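Local atomic coordinates of 3-isopropylmalate dehydratase small subunit (Campylobacter jejuni, PDB entry 3Q3W), a protein that catalyses, as the small subunit of 3-isopropylmalate dehydratase, the isomerisation between 2-isopropylmalate and 3-isopropylmalate by way of 2-isopropylmaleate. Residues 102-108 and 121-126; 13-19 and 73-79; 149-153 and 171-175; 28-34 and 88-94. All coordinates share one frame; numbering follows the deposited sequence. Where two conformers were deposited one is given.

Overall arrangement
From the N terminus, strand 9-17 opens contact 2 and the loop after helix 24-27 opens contact 4. Contact 2 closes when strand 73-78 pairs with strand 9-17, and contact 4 closes shortly afterwards at residues 88-94, so their two loops cross. Contact 1 follows in series: strand 102-105 passes through helix 110-118 to strand 122-125. It touches contact 2 directly, Ile-104 N lying 2.8 Å from Leu-76 O, because strands 73-78 and 102-105 are neighbours in one sheet. Contact 3 comes last, bringing helix 168-176 back to the loop after strand 145-149; its centre lies about 26 Å from that of contact 4.

Contact 1. Residues 102-108 and 121-126; sequences AIIAPSF and LLTIEL
The Ile-124 side chain packs on Ile-104 and Ala-102 across two parallel strands whose axes differ in direction by 17°. Its CB stands 3.6 Å from Ile-103 O and also meets Ile-104 CG1. Ile-124 CG2 lies 4.1 Å from the same Ile-104 CG1, the two isoleucines running side by side. Because Ile-124 CG1 is anti to the carbonyl carbon (chi1 -66°), this branch carries the tip, CD1, to Ile-104 CG1 and Ala-102 CB, 4.2 Å from the latter. Four backbone bonds hold this register, among them Ile-124 N to Ile-103 O at 2.9 Å and Ala-105 N to Ile-124 O at 3.1 Å. On the other sheet face, Thr-123 CB sits 3.9 Å from the centroid of the Phe-108 ring, 13° off its normal, a CH-pi contact, while Glu-125 CG meets the ring edge at CD2. The Glu-125 carboxylate pairs with Lys-113. The arrangement is a beta-alpha-beta unit: connecting helix 110-118 touches Thr-123, helix 128-140 packs on Leu-126, and strand 73-78 flanks strand 102-105.

Contact 2. Residues 13-19 and 73-79; sequences IACPLEY and SSILVSF
Ile-13 O is gripped by two successive amides of the partner strand, Ser-74 N at 2.9 Å in the carbonyl plane and Ile-75 N at 3.1 Å, tilted 25° from it. A water joins Ile-13 N to Ser-74 OG, which also bonds His-10. Onward the pairing becomes regular and parallel: Cys-15 N to Ile-75 O, Val-77 N to Cys-15 O, and Leu-17 N to Val-77 O at 2.7 Å. Ala-14 CB packs in register 3.7 Å from Ile-75 CB on one face, while on the other Leu-17 CD1 reaches diagonally to Leu-76 CD1 at 4.0 Å. Further along, Leu-17 O takes two donors: Ser-78 OG at 2.9 Å, placed there by lying anti to its backbone N (chi1 -154°), and Tyr-19 N, which closes an inverse gamma turn centred on Glu-18. That turn sets Glu-18 CA 3.9 Å from the centroid of the Phe-79 ring, over its face; Lys-128 makes a cation-pi contact with that ring, and Glu-18 OE2 pairs with Lys-139. Flanked by strand 145-149 beside 13-17 and strand 102-105 beside 73-78, with helix 128-140 packed on Ala-14 and Val-77, the pair forms the middle of the mixed sheet of this aconitase C-terminal-type domain.

Contact 3. Residues 149-153 and 171-175; sequences SLLEK and RICLL
Leu-150 fills the apolar centre, where the turn of a beta hairpin, between strands 145-149 and 154-157, docks on helix 168-176. Its CG lies anti to the backbone N (chi1 176°), which turns the branched end to the helix: CG approaches Leu-175 CD2 at 3.6 Å, and CD1 lies 4.0 Å from Arg-171 CG. Leu-151 CD2 adds a contact of 3.8 Å with Leu-175 CD2. The hairpin turn is braced internally by an ST motif, Glu-152 N donating to Ser-149 OG. Outward, the extended Arg-171 chain slides past Leu-150 in the opposite direction, and Lys-153 crosses it at about a right angle, CD to CD 4.0 Å. Leu-175 CD1 sits over one face of the guanidinium. Two bonds fix its rotation: Arg-171 NE donates to Leu-150 O at 3.0 Å, the oxygen nearly in the guanidinium plane, and Arg-171 NH2 meets Leu-151 O on a lone pair at 3.1 Å, with an N-H...O angle of 152°.

Contact 4. Residues 28-34 and 88-94; sequences IPKQFLL and REHAPWA
Two torsional choices bring Arg-88 and His-90, at helix 90-98 and just before it, onto the loop between helices 24-27 and 47-50 of the aconitase C-terminal-type domain. Arg-88 leaves its backbone with CG opposite the backbone N and bends at chi3 (-70°), which folds its guanidinium back beside Ile-28 and Leu-33; His-90 (chi1 -69°) holds its ring beside its own backbone N, facing Leu-33 and Leu-34. The histidine bond is short and straight: NE2 donates to Leu-34 O over 2.6 Å at 168°, the oxygen lying in the ring plane, although the donor stands above the carbonyl plane. Leu-33 CA covers one ring face, 3.8 Å from the centroid, Trp-93 CZ3 covers the opposite one, and Phe-41 meets the ring edge-to-face. Leu-33 serves both groups: its CD2 reaches His-90 CB at 3.5 Å and its CD1 lies over a face of the Arg-88 guanidinium, 3.8 Å from NE. Arg-88 NH1 makes a weak bond of 2.8 Å to Ile-28 O. On the apolar side, Ile-28 CG2 packs on Ala-91 CA and CD1 touches Ala-94 CB at 3.9 Å. Lys-30 NZ comes within 3.3 Å of Arg-88 NH2; Asp-25, salt-bridged to Arg-88 NH1 and touching Lys-30, probably eases the closeness of the two cations. The NE2 bond implies a hydrogen on that nitrogen, and with the two covered faces it should restrict rotation of the His-90 ring.

Contact 1. Residues 102-108 and 121-126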
loop_
_atom_site.group_PDB
_atom_site.type_symbol
_atom_site.label_atom_id
_atom_site.label_comp_id
_atom_site.label_asym_id
_atom_site.label_seq_id
_atom_site.Cartn_x
_atom_site.Cartn_y
_atom_site.Cartn_z
ATOM N N ALA A 102 0.753 -0.031 4.830
ATOM C CA ALA A 102 -0.411 -0.927 4.694
ATOM C C ALA A 102 -1.220 -0.584 3.457
ATOM O O ALA A 102 -1.291 0.595 3.053
ATOM C CB ALA A 102 -1.290 -0.865 5.927
ATOM N N ILE A 103 -1.821 -1.601 2.852
ATOM C CA ILE A 103 -2.769 -1.419 1.769
ATOM C C ILE A 103 -4.086 -2.108 2.138
ATOM O O ILE A 103 -4.075 -3.244 2.585
ATOM C CB ILE A 103 -2.244 -2.000 0.474
ATOM C CG1 ILE A 103 -0.896 -1.345 0.106
ATOM C CG2 ILE A 103 -3.273 -1.836 -0.630
ATOM C CD1 ILE A 103 -0.100 -2.198 -0.838
ATOM N N ILE A 104 -5.201 -1.405 1.965
ATOM C CA ILE A 104 -6.528 -1.930 2.162
ATOM C C ILE A 104 -7.122 -2.138 0.774
ATOM O O ILE A 104 -7.135 -1.207 -0.047
ATOM C CB ILE A 104 -7.368 -0.926 2.997
ATOM C CG1 ILE A 104 -6.742 -0.766 4.384
ATOM C CG2 ILE A 104 -8.840 -1.377 3.124
ATOM C CD1 ILE A 104 -7.258 0.362 5.166
ATOM N N ALA A 105 -7.572 -3.347 0.468
ATOM C CA ALA A 105 -8.214 -3.637 -0.815
ATOM C C ALA A 105 -9.150 -4.815 -0.590
ATOM O O ALA A 105 -9.062 -5.446 0.447
ATOM C CB ALA A 105 -7.183 -4.000 -1.879
ATOM N N PRO A 106 -10.027 -5.126 -1.556
ATOM C CA PRO A 106 -10.888 -6.299 -1.408
ATOM C C PRO A 106 -10.132 -7.631 -1.611
ATOM O O PRO A 106 -10.516 -8.651 -1.052
ATOM C CB PRO A 106 -11.938 -6.114 -2.520
ATOM C CG PRO A 106 -11.687 -4.759 -3.123
ATOM C CD PRO A 106 -10.268 -4.438 -2.832
ATOM N N SER A 107 -9.063 -7.595 -2.414
ATOM C CA SER A 107 -8.229 -8.738 -2.676
ATOM C C SER A 107 -6.835 -8.289 -3.182
ATOM O O SER A 107 -6.639 -7.146 -3.567
ATOM C CB SER A 107 -8.885 -9.643 -3.686
ATOM O OG SER A 107 -9.134 -8.943 -4.879
ATOM N N PHE A 108 -5.886 -9.229 -3.139
ATOM C CA PHE A 108 -4.507 -9.008 -3.563
ATOM C C PHE A 108 -4.093 -10.209 -4.369
ATOM O O PHE A 108 -4.460 -11.343 -4.039
ATOM C CB PHE A 108 -3.569 -8.918 -2.363
ATOM C CG PHE A 108 -3.784 -7.730 -1.524
ATOM C CD1 PHE A 108 -3.077 -6.555 -1.785
ATOM C CD2 PHE A 108 -4.682 -7.756 -0.467
ATOM C CE1 PHE A 108 -3.269 -5.451 -1.025
ATOM C CE2 PHE A 108 -4.886 -6.641 0.285
ATOM C CZ PHE A 108 -4.177 -5.485 0.017
ATOM N N LEU A 121 5.035 -5.064 4.683
ATOM C CA LEU A 121 3.953 -4.286 4.098
ATOM C C LEU A 121 2.614 -5.005 4.404
ATOM O O LEU A 121 2.324 -6.026 3.805
ATOM C CB LEU A 121 4.167 -4.168 2.582
ATOM C CG LEU A 121 3.145 -3.424 1.705
ATOM C CD1 LEU A 121 2.811 -2.044 2.293
ATOM C CD2 LEU A 121 3.589 -3.288 0.241
ATOM N N LEU A 122 1.823 -4.486 5.342
ATOM C CA LEU A 122 0.591 -5.152 5.744
ATOM C C LEU A 122 -0.548 -5.056 4.744
ATOM O O LEU A 122 -1.047 -3.961 4.406
ATOM C CB LEU A 122 0.109 -4.637 7.080
ATOM C CG LEU A 122 -1.150 -5.267 7.671
ATOM C CD1 LEU A 122 -1.078 -6.822 7.734
ATOM C CD2 LEU A 122 -1.371 -4.699 9.086
ATOM N N THR A 123 -1.009 -6.216 4.323
ATOM C CA THR A 123 -2.044 -6.315 3.319
ATOM C C THR A 123 -3.380 -6.713 3.981
ATOM O O THR A 123 -3.537 -7.832 4.492
ATOM C CB THR A 123 -1.628 -7.358 2.317
ATOM O OG1 THR A 123 -1.475 -8.582 3.012
ATOM C CG2 THR A 123 -0.301 -6.990 1.712
ATOM N N ILE A 124 -4.306 -5.758 3.978
ATOM C CA ILE A 124 -5.585 -5.860 4.662
ATOM C C ILE A 124 -6.667 -6.085 3.648
ATOM O O ILE A 124 -6.961 -5.203 2.817
ATOM C CB ILE A 124 -5.884 -4.572 5.418
ATOM C CG1 ILE A 124 -4.870 -4.416 6.545
ATOM C CG2 ILE A 124 -7.330 -4.559 5.938
ATOM C CD1 ILE A 124 -4.695 -3.017 7.095
ATOM N N GLU A 125 -7.270 -7.268 3.715
ATOM C CA GLU A 125 -8.362 -7.604 2.818
ATOM C C GLU A 125 -9.653 -7.240 3.532
ATOM O O GLU A 125 -9.894 -7.725 4.650
ATOM C CB GLU A 125 -8.334 -9.087 2.431
ATOM C CG GLU A 125 -7.256 -9.412 1.402
ATOM C CD GLU A 125 -7.089 -10.903 1.098
ATOM O OE1 GLU A 125 -7.745 -11.756 1.784
ATOM O OE2 GLU A 125 -6.324 -11.210 0.135
ATOM N N LEU A 126 -10.444 -6.359 2.911
ATOM C CA LEU A 126 -11.783 -6.018 3.393
ATOM C C LEU A 126 -12.844 -6.422 2.374
ATOM O O LEU A 126 -12.550 -6.568 1.195
ATOM C CB LEU A 126 -11.883 -4.522 3.691
ATOM C CG LEU A 126 -11.014 -4.060 4.869
ATOM C CD1 LEU A 126 -11.368 -2.631 5.300
ATOM C CD2 LEU A 126 -11.158 -5.056 6.050
#

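Contact 2. Residues 13-19 and 73-79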
loop_
_atom_site.group_PDB
_atom_site.type_symbol
_atom_site.label_atom_id
_atom_site.label_comp_id
_atom_site.label_asym_id
_atom_site.label_seq_id
_atom_site.Cartn_x
_atom_site.Cartn_y
_atom_site.Cartn_z
ATOM N N ILE A 13 -1.844 8.990 7.104
ATOM C CA ILE A 13 -2.602 9.494 6.001
ATOM C C ILE A 13 -2.870 8.371 5.007
ATOM O O ILE A 13 -1.935 7.682 4.555
ATOM C CB ILE A 13 -1.814 10.652 5.325
ATOM C CG1 ILE A 13 -1.484 11.755 6.337
ATOM C CG2 ILE A 13 -2.539 11.167 4.063
ATOM C CD1 ILE A 13 -2.618 12.555 6.827
ATOM N N ALA A 14 -4.143 8.144 4.699
ATOM C CA ALA A 14 -4.536 7.158 3.703
ATOM C C ALA A 14 -4.962 7.840 2.402
ATOM O O ALA A 14 -5.541 8.942 2.441
ATOM C CB ALA A 14 -5.613 6.308 4.221
ATOM N N CYS A 15 -4.675 7.171 1.278
ATOM C CA CYS A 15 -4.876 7.710 -0.063
ATOM C C CYS A 15 -5.626 6.690 -0.891
ATOM O O CYS A 15 -5.153 5.563 -1.057
ATOM C CB CYS A 15 -3.550 8.014 -0.770
ATOM S SG CYS A 15 -3.823 8.752 -2.390
ATOM N N PRO A 16 -6.782 7.084 -1.437
ATOM C CA PRO A 16 -7.533 6.138 -2.228
ATOM C C PRO A 16 -7.077 6.121 -3.672
ATOM O O PRO A 16 -6.875 7.187 -4.264
ATOM C CB PRO A 16 -8.964 6.664 -2.114
ATOM C CG PRO A 16 -8.806 8.128 -1.966
ATOM C CD PRO A 16 -7.479 8.379 -1.317
ATOM N N LEU A 17 -6.894 4.938 -4.219
ATOM C CA LEU A 17 -6.527 4.783 -5.628
ATOM C C LEU A 17 -7.577 3.877 -6.304
ATOM O O LEU A 17 -7.502 2.647 -6.257
ATOM C CB LEU A 17 -5.113 4.198 -5.784
ATOM C CG LEU A 17 -3.992 5.010 -5.136
ATOM C CD1 LEU A 17 -2.617 4.209 -5.221
ATOM C CD2 LEU A 17 -3.805 6.344 -5.754
ATOM N N GLU A 18 -8.527 4.523 -6.971
ATOM C CA GLU A 18 -9.725 3.861 -7.477
ATOM C C GLU A 18 -9.426 3.201 -8.813
ATOM O O GLU A 18 -9.972 3.570 -9.868
ATOM C CB GLU A 18 -10.842 4.891 -7.595
ATOM C CG GLU A 18 -11.300 5.422 -6.238
ATOM C CD GLU A 18 -12.474 6.405 -6.370
ATOM O OE1 GLU A 18 -13.633 5.957 -6.580
ATOM O OE2 GLU A 18 -12.222 7.612 -6.276
ATOM N N TYR A 19 -8.536 2.218 -8.751
ATOM C CA TYR A 19 -8.221 1.379 -9.869
ATOM C C TYR A 19 -8.269 -0.077 -9.394
ATOM O O TYR A 19 -7.895 -0.386 -8.247
ATOM C CB TYR A 19 -6.843 1.721 -10.412
ATOM C CG TYR A 19 -6.529 3.197 -10.562
ATOM C CD1 TYR A 19 -6.776 3.875 -11.764
ATOM C CD2 TYR A 19 -5.926 3.916 -9.528
ATOM C CE1 TYR A 19 -6.453 5.250 -11.923
ATOM C CE2 TYR A 19 -5.608 5.285 -9.670
ATOM C CZ TYR A 19 -5.868 5.943 -10.873
ATOM O OH TYR A 19 -5.550 7.303 -11.016
ATOM N N SER A 73 1.429 10.154 2.592
ATOM C CA SER A 73 0.553 8.963 2.659
ATOM C C SER A 73 1.354 7.770 3.141
ATOM O O SER A 73 2.492 7.566 2.674
ATOM C CB SER A 73 -0.080 8.675 1.285
ATOM O OG SER A 73 -1.140 9.574 1.008
ATOM N N SER A 74 0.800 6.988 4.072
ATOM C CA SER A 74 1.414 5.735 4.504
ATOM C C SER A 74 0.463 4.545 4.450
ATOM O O SER A 74 0.852 3.383 4.757
ATOM C CB SER A 74 2.046 5.878 5.908
ATOM O OG SER A 74 1.076 6.177 6.904
ATOM N N ILE A 75 -0.771 4.817 4.038
ATOM C CA ILE A 75 -1.793 3.799 3.751
ATOM C C ILE A 75 -2.467 4.035 2.406
ATOM O O ILE A 75 -2.797 5.194 2.063
ATOM C CB ILE A 75 -2.907 3.844 4.838
ATOM C CG1 ILE A 75 -2.317 3.494 6.184
ATOM C CG2 ILE A 75 -4.025 2.880 4.518
ATOM C CD1 ILE A 75 -3.191 3.894 7.410
ATOM N N LEU A 76 -2.698 2.959 1.657
ATOM C CA LEU A 76 -3.389 3.025 0.369
ATOM C C LEU A 76 -4.686 2.269 0.464
ATOM O O LEU A 76 -4.763 1.261 1.168
ATOM C CB LEU A 76 -2.541 2.458 -0.766
ATOM C CG LEU A 76 -1.196 3.140 -1.095
ATOM C CD1 LEU A 76 -0.505 2.428 -2.284
ATOM C CD2 LEU A 76 -1.330 4.629 -1.360
ATOM N N VAL A 77 -5.717 2.769 -0.212
ATOM C CA VAL A 77 -6.962 2.059 -0.332
ATOM C C VAL A 77 -7.241 1.902 -1.817
ATOM O O VAL A 77 -7.409 2.897 -2.541
ATOM C CB VAL A 77 -8.079 2.832 0.347
ATOM C CG1 VAL A 77 -9.372 1.973 0.376
ATOM C CG2 VAL A 77 -7.657 3.192 1.722
ATOM N N SER A 78 -7.263 0.663 -2.284
ATOM C CA SER A 78 -7.469 0.358 -3.697
ATOM C C SER A 78 -8.550 -0.689 -3.931
ATOM O O SER A 78 -9.212 -1.139 -3.014
ATOM C CB SER A 78 -6.173 -0.122 -4.309
ATOM O OG SER A 78 -6.144 0.138 -5.702
ATOM N N PHE A 79 -8.744 -1.049 -5.188
ATOM C CA PHE A 79 -9.785 -1.976 -5.525
ATOM C C PHE A 79 -9.134 -3.331 -5.729
ATOM O O PHE A 79 -7.992 -3.545 -5.293
ATOM C CB PHE A 79 -10.546 -1.495 -6.754
ATOM C CG PHE A 79 -11.338 -0.210 -6.551
ATOM C CD1 PHE A 79 -11.796 0.177 -5.305
ATOM C CD2 PHE A 79 -11.693 0.558 -7.665
ATOM C CE1 PHE A 79 -12.552 1.313 -5.175
ATOM C CE2 PHE A 79 -12.461 1.692 -7.542
ATOM C CZ PHE A 79 -12.886 2.072 -6.297
HETATM O O HOH W 1 1.110 8.969 7.153
#

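Contact 3. Residues 149-153 and 171-175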
loop_
_atom_site.group_PDB
_atom_site.type_symbol
_atom_site.label_atom_id
_atom_site.label_comp_id
_atom_site.label_asym_id
_atom_site.label_seq_id
_atom_site.Cartn_x
_atom_site.Cartn_y
_atom_site.Cartn_z
ATOM N N SER A 149 -4.672 -1.516 13.859
ATOM C CA SER A 149 -4.047 -2.327 14.886
ATOM C C SER A 149 -3.895 -3.758 14.367
ATOM O O SER A 149 -4.879 -4.434 14.074
ATOM C CB SER A 149 -4.907 -2.327 16.163
ATOM O OG SER A 149 -4.351 -3.174 17.161
ATOM N N LEU A 150 -2.671 -4.248 14.280
ATOM C CA LEU A 150 -2.459 -5.632 13.844
ATOM C C LEU A 150 -2.642 -6.581 15.022
ATOM O O LEU A 150 -2.820 -7.785 14.826
ATOM C CB LEU A 150 -1.085 -5.827 13.225
ATOM C CG LEU A 150 -0.684 -7.240 12.801
ATOM C CD1 LEU A 150 -1.634 -7.830 11.816
ATOM C CD2 LEU A 150 0.668 -7.173 12.239
ATOM N N LEU A 151 -2.598 -6.052 16.246
ATOM C CA LEU A 151 -2.952 -6.827 17.433
ATOM C C LEU A 151 -4.411 -7.193 17.434
ATOM O O LEU A 151 -4.750 -8.333 17.662
ATOM C CB LEU A 151 -2.679 -6.057 18.707
ATOM C CG LEU A 151 -1.219 -5.923 19.085
ATOM C CD1 LEU A 151 -1.103 -5.078 20.359
ATOM C CD2 LEU A 151 -0.601 -7.288 19.286
ATOM N N GLU A 152 -5.273 -6.227 17.181
ATOM C CA GLU A 152 -6.697 -6.482 17.227
ATOM C C GLU A 152 -7.237 -6.917 15.902
ATOM O O GLU A 152 -8.384 -7.348 15.831
ATOM C CB GLU A 152 -7.450 -5.242 17.677
ATOM C CG GLU A 152 -7.275 -4.937 19.126
ATOM C CD GLU A 152 -7.842 -3.588 19.457
ATOM O OE1 GLU A 152 -8.801 -3.163 18.766
ATOM O OE2 GLU A 152 -7.324 -2.950 20.398
ATOM N N LYS A 153 -6.396 -6.849 14.875
ATOM C CA LYS A 153 -6.780 -7.070 13.493
ATOM C C LYS A 153 -8.018 -6.248 13.145
ATOM O O LYS A 153 -9.042 -6.767 12.663
ATOM C CB LYS A 153 -6.950 -8.553 13.175
ATOM C CG LYS A 153 -5.663 -9.372 13.316
ATOM C CD LYS A 153 -5.817 -10.854 12.840
ATOM C CE LYS A 153 -6.341 -11.766 13.891
ATOM N NZ LYS A 153 -6.214 -13.212 13.479
ATOM N N ARG A 171 1.484 -12.719 10.730
ATOM C CA ARG A 171 1.132 -11.715 11.720
ATOM C C ARG A 171 2.195 -11.612 12.770
ATOM O O ARG A 171 2.600 -10.512 13.103
ATOM C CB ARG A 171 -0.200 -12.014 12.376
ATOM C CG ARG A 171 -0.487 -11.230 13.672
ATOM C CD ARG A 171 -1.996 -11.251 13.940
ATOM N NE ARG A 171 -2.417 -10.726 15.236
ATOM C CZ ARG A 171 -2.455 -11.400 16.385
ATOM N NH1 ARG A 171 -2.022 -12.646 16.475
ATOM N NH2 ARG A 171 -2.916 -10.800 17.482
ATOM N N ILE A 172 2.655 -12.740 13.285
ATOM C CA ILE A 172 3.645 -12.672 14.337
ATOM C C ILE A 172 4.964 -12.132 13.812
ATOM O O ILE A 172 5.613 -11.405 14.541
ATOM C CB ILE A 172 3.827 -14.001 15.115
ATOM C CG1 ILE A 172 4.486 -13.752 16.491
ATOM C CG2 ILE A 172 4.640 -15.042 14.310
ATOM C CD1 ILE A 172 3.680 -12.854 17.569
ATOM N N CYS A 173 5.358 -12.498 12.589
ATOM C CA CYS A 173 6.517 -11.867 11.943
ATOM C C CYS A 173 6.379 -10.341 11.919
ATOM O O CYS A 173 7.291 -9.667 12.351
ATOM C CB CYS A 173 6.765 -12.431 10.542
ATOM S SG CYS A 173 7.307 -14.183 10.526
ATOM N N LEU A 174 5.236 -9.797 11.481
ATOM C CA LEU A 174 5.046 -8.346 11.432
ATOM C C LEU A 174 5.050 -7.753 12.842
ATOM O O LEU A 174 5.685 -6.746 13.082
ATOM C CB LEU A 174 3.732 -7.981 10.734
ATOM C CG LEU A 174 3.647 -8.275 9.228
ATOM C CD1 LEU A 174 2.211 -8.246 8.731
ATOM C CD2 LEU A 174 4.451 -7.287 8.484
ATOM N N LEU A 175 4.337 -8.388 13.779
ATOM C CA LEU A 175 4.327 -7.880 15.155
ATOM C C LEU A 175 5.720 -7.835 15.821
ATOM O O LEU A 175 6.043 -6.910 16.557
ATOM C CB LEU A 175 3.352 -8.696 16.053
ATOM C CG LEU A 175 1.849 -8.668 15.735
ATOM C CD1 LEU A 175 1.144 -9.698 16.626
ATOM C CD2 LEU A 175 1.192 -7.264 15.910
#

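Contact 4. Residues 28-34 and 88-94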
loop_
_atom_site.group_PDB
_atom_site.type_symbol
_atom_site.label_atom_id
_atom_site.label_comp_id
_atom_site.label_asym_id
_atom_site.label_seq_id
_atom_site.Cartn_x
_atom_site.Cartn_y
_atom_site.Cartn_z
ATOM N N ILE A 28 5.816 -0.353 -10.326
ATOM C CA ILE A 28 7.181 0.036 -10.644
ATOM C C ILE A 28 7.568 -0.593 -11.961
ATOM O O ILE A 28 7.608 -1.828 -12.078
ATOM C CB ILE A 28 8.220 -0.356 -9.506
ATOM C CG1 ILE A 28 9.644 0.064 -9.906
ATOM C CG2 ILE A 28 8.075 -1.834 -9.076
ATOM C CD1 ILE A 28 10.637 0.225 -8.729
ATOM N N PRO A 29 7.845 0.257 -12.942
ATOM C CA PRO A 29 8.125 -0.198 -14.273
ATOM C C PRO A 29 9.491 -0.916 -14.380
ATOM O O PRO A 29 10.349 -0.774 -13.504
ATOM C CB PRO A 29 8.123 1.101 -15.080
ATOM C CG PRO A 29 7.380 2.040 -14.299
ATOM C CD PRO A 29 7.621 1.712 -12.904
ATOM N N LYS A 30 9.650 -1.652 -15.466
ATOM C CA LYS A 30 10.758 -2.580 -15.665
ATOM C C LYS A 30 12.116 -1.900 -15.774
ATOM O O LYS A 30 13.110 -2.509 -15.433
ATOM C CB LYS A 30 10.554 -3.426 -16.920
ATOM C CG LYS A 30 9.362 -4.372 -16.893
ATOM C CD LYS A 30 9.180 -4.951 -18.308
ATOM C CE LYS A 30 8.222 -6.156 -18.380
ATOM N NZ LYS A 30 8.557 -7.221 -17.403
ATOM N N GLN A 31 12.163 -0.670 -16.274
ATOM C CA GLN A 31 13.420 0.093 -16.361
ATOM C C GLN A 31 14.133 0.432 -15.009
ATOM O O GLN A 31 15.317 0.762 -14.991
ATOM C CB GLN A 31 13.238 1.387 -17.192
ATOM C CG GLN A 31 12.321 2.448 -16.639
ATOM C CD GLN A 31 10.887 2.350 -17.145
ATOM O OE1 GLN A 31 10.400 1.261 -17.377
ATOM N NE2 GLN A 31 10.198 3.485 -17.278
ATOM N N PHE A 32 13.437 0.259 -13.901
ATOM C CA PHE A 32 13.998 0.566 -12.566
ATOM C C PHE A 32 14.325 -0.647 -11.712
ATOM O O PHE A 32 14.557 -0.510 -10.508
ATOM C CB PHE A 32 12.979 1.398 -11.795
ATOM C CG PHE A 32 12.600 2.675 -12.505
ATOM C CD1 PHE A 32 13.541 3.627 -12.789
ATOM C CD2 PHE A 32 11.312 2.889 -12.932
ATOM C CE1 PHE A 32 13.179 4.822 -13.473
ATOM C CE2 PHE A 32 10.961 4.061 -13.607
ATOM C CZ PHE A 32 11.877 5.004 -13.883
ATOM N N LEU A 33 14.249 -1.841 -12.260
ATOM C CA LEU A 33 14.340 -3.053 -11.441
ATOM C C LEU A 33 15.777 -3.499 -11.223
ATOM O O LEU A 33 16.188 -4.646 -11.471
ATOM C CB LEU A 33 13.481 -4.165 -12.026
ATOM C CG LEU A 33 12.034 -3.850 -12.352
ATOM C CD1 LEU A 33 11.405 -5.146 -12.889
ATOM C CD2 LEU A 33 11.316 -3.312 -11.077
ATOM N N LEU A 34 16.545 -2.541 -10.742
ATOM C CA LEU A 34 17.946 -2.728 -10.481
ATOM C C LEU A 34 18.112 -3.763 -9.366
ATOM O O LEU A 34 17.340 -3.792 -8.388
ATOM C CB LEU A 34 18.588 -1.392 -10.145
ATOM C CG LEU A 34 18.791 -0.433 -11.327
ATOM C CD1 LEU A 34 19.189 0.906 -10.821
ATOM C CD2 LEU A 34 19.858 -0.943 -12.241
ATOM N N ARG A 88 7.529 -9.831 -8.490
ATOM C CA ARG A 88 8.333 -8.632 -8.666
ATOM C C ARG A 88 8.602 -8.138 -7.268
ATOM O O ARG A 88 7.790 -7.411 -6.672
ATOM C CB ARG A 88 7.594 -7.566 -9.488
ATOM C CG ARG A 88 8.514 -6.457 -9.913
ATOM C CD ARG A 88 7.959 -5.586 -10.953
ATOM N NE ARG A 88 7.850 -6.234 -12.265
ATOM C CZ ARG A 88 7.422 -5.604 -13.349
ATOM N NH1 ARG A 88 7.072 -4.289 -13.287
ATOM N NH2 ARG A 88 7.332 -6.273 -14.497
ATOM N N GLU A 89 9.730 -8.542 -6.716
ATOM C CA GLU A 89 10.099 -8.128 -5.365
ATOM C C GLU A 89 10.169 -6.609 -5.226
ATOM O O GLU A 89 9.823 -6.068 -4.193
ATOM C CB GLU A 89 11.417 -8.763 -4.927
ATOM C CG GLU A 89 12.649 -8.276 -5.707
ATOM C CD GLU A 89 13.726 -9.365 -5.872
ATOM O OE1 GLU A 89 14.363 -9.395 -6.935
ATOM O OE2 GLU A 89 13.908 -10.189 -4.946
ATOM N N HIS A 90 10.579 -5.927 -6.290
ATOM C CA HIS A 90 10.636 -4.467 -6.310
ATOM C C HIS A 90 9.283 -3.748 -6.065
ATOM O O HIS A 90 9.299 -2.589 -5.638
ATOM C CB HIS A 90 11.188 -3.968 -7.638
ATOM C CG HIS A 90 12.636 -4.274 -7.848
ATOM N ND1 HIS A 90 13.073 -5.515 -8.240
ATOM C CD2 HIS A 90 13.738 -3.493 -7.776
ATOM C CE1 HIS A 90 14.384 -5.497 -8.368
ATOM N NE2 HIS A 90 14.809 -4.276 -8.123
ATOM N N ALA A 91 8.154 -4.396 -6.356
ATOM C CA ALA A 91 6.867 -3.749 -6.176
ATOM C C ALA A 91 6.642 -3.475 -4.698
ATOM O O ALA A 91 6.500 -2.327 -4.308
ATOM C CB ALA A 91 5.701 -4.584 -6.825
ATOM N N PRO A 92 6.694 -4.509 -3.833
ATOM C CA PRO A 92 6.703 -4.155 -2.381
ATOM C C PRO A 92 7.815 -3.192 -1.942
ATOM O O PRO A 92 7.574 -2.281 -1.161
ATOM C CB PRO A 92 6.867 -5.507 -1.671
ATOM C CG PRO A 92 6.385 -6.482 -2.634
ATOM C CD PRO A 92 6.705 -5.955 -4.023
ATOM N N TRP A 93 9.013 -3.352 -2.445
ATOM C CA TRP A 93 10.081 -2.407 -2.123
ATOM C C TRP A 93 9.756 -0.928 -2.455
ATOM O O TRP A 93 10.035 -0.040 -1.659
ATOM C CB TRP A 93 11.327 -2.781 -2.859
ATOM C CG TRP A 93 11.884 -4.141 -2.531
ATOM C CD1 TRP A 93 11.441 -5.026 -1.579
ATOM C CD2 TRP A 93 13.019 -4.745 -3.143
ATOM N NE1 TRP A 93 12.258 -6.155 -1.572
ATOM C CE2 TRP A 93 13.229 -5.993 -2.514
ATOM C CE3 TRP A 93 13.905 -4.340 -4.167
ATOM C CZ2 TRP A 93 14.256 -6.869 -2.906
ATOM C CZ3 TRP A 93 14.939 -5.216 -4.543
ATOM C CH2 TRP A 93 15.103 -6.448 -3.898
ATOM N N ALA A 94 9.232 -0.678 -3.648
ATOM C CA ALA A 94 8.909 0.693 -4.024
ATOM C C ALA A 94 7.838 1.263 -3.098
ATOM O O ALA A 94 7.898 2.406 -2.657
ATOM C CB ALA A 94 8.464 0.729 -5.478
#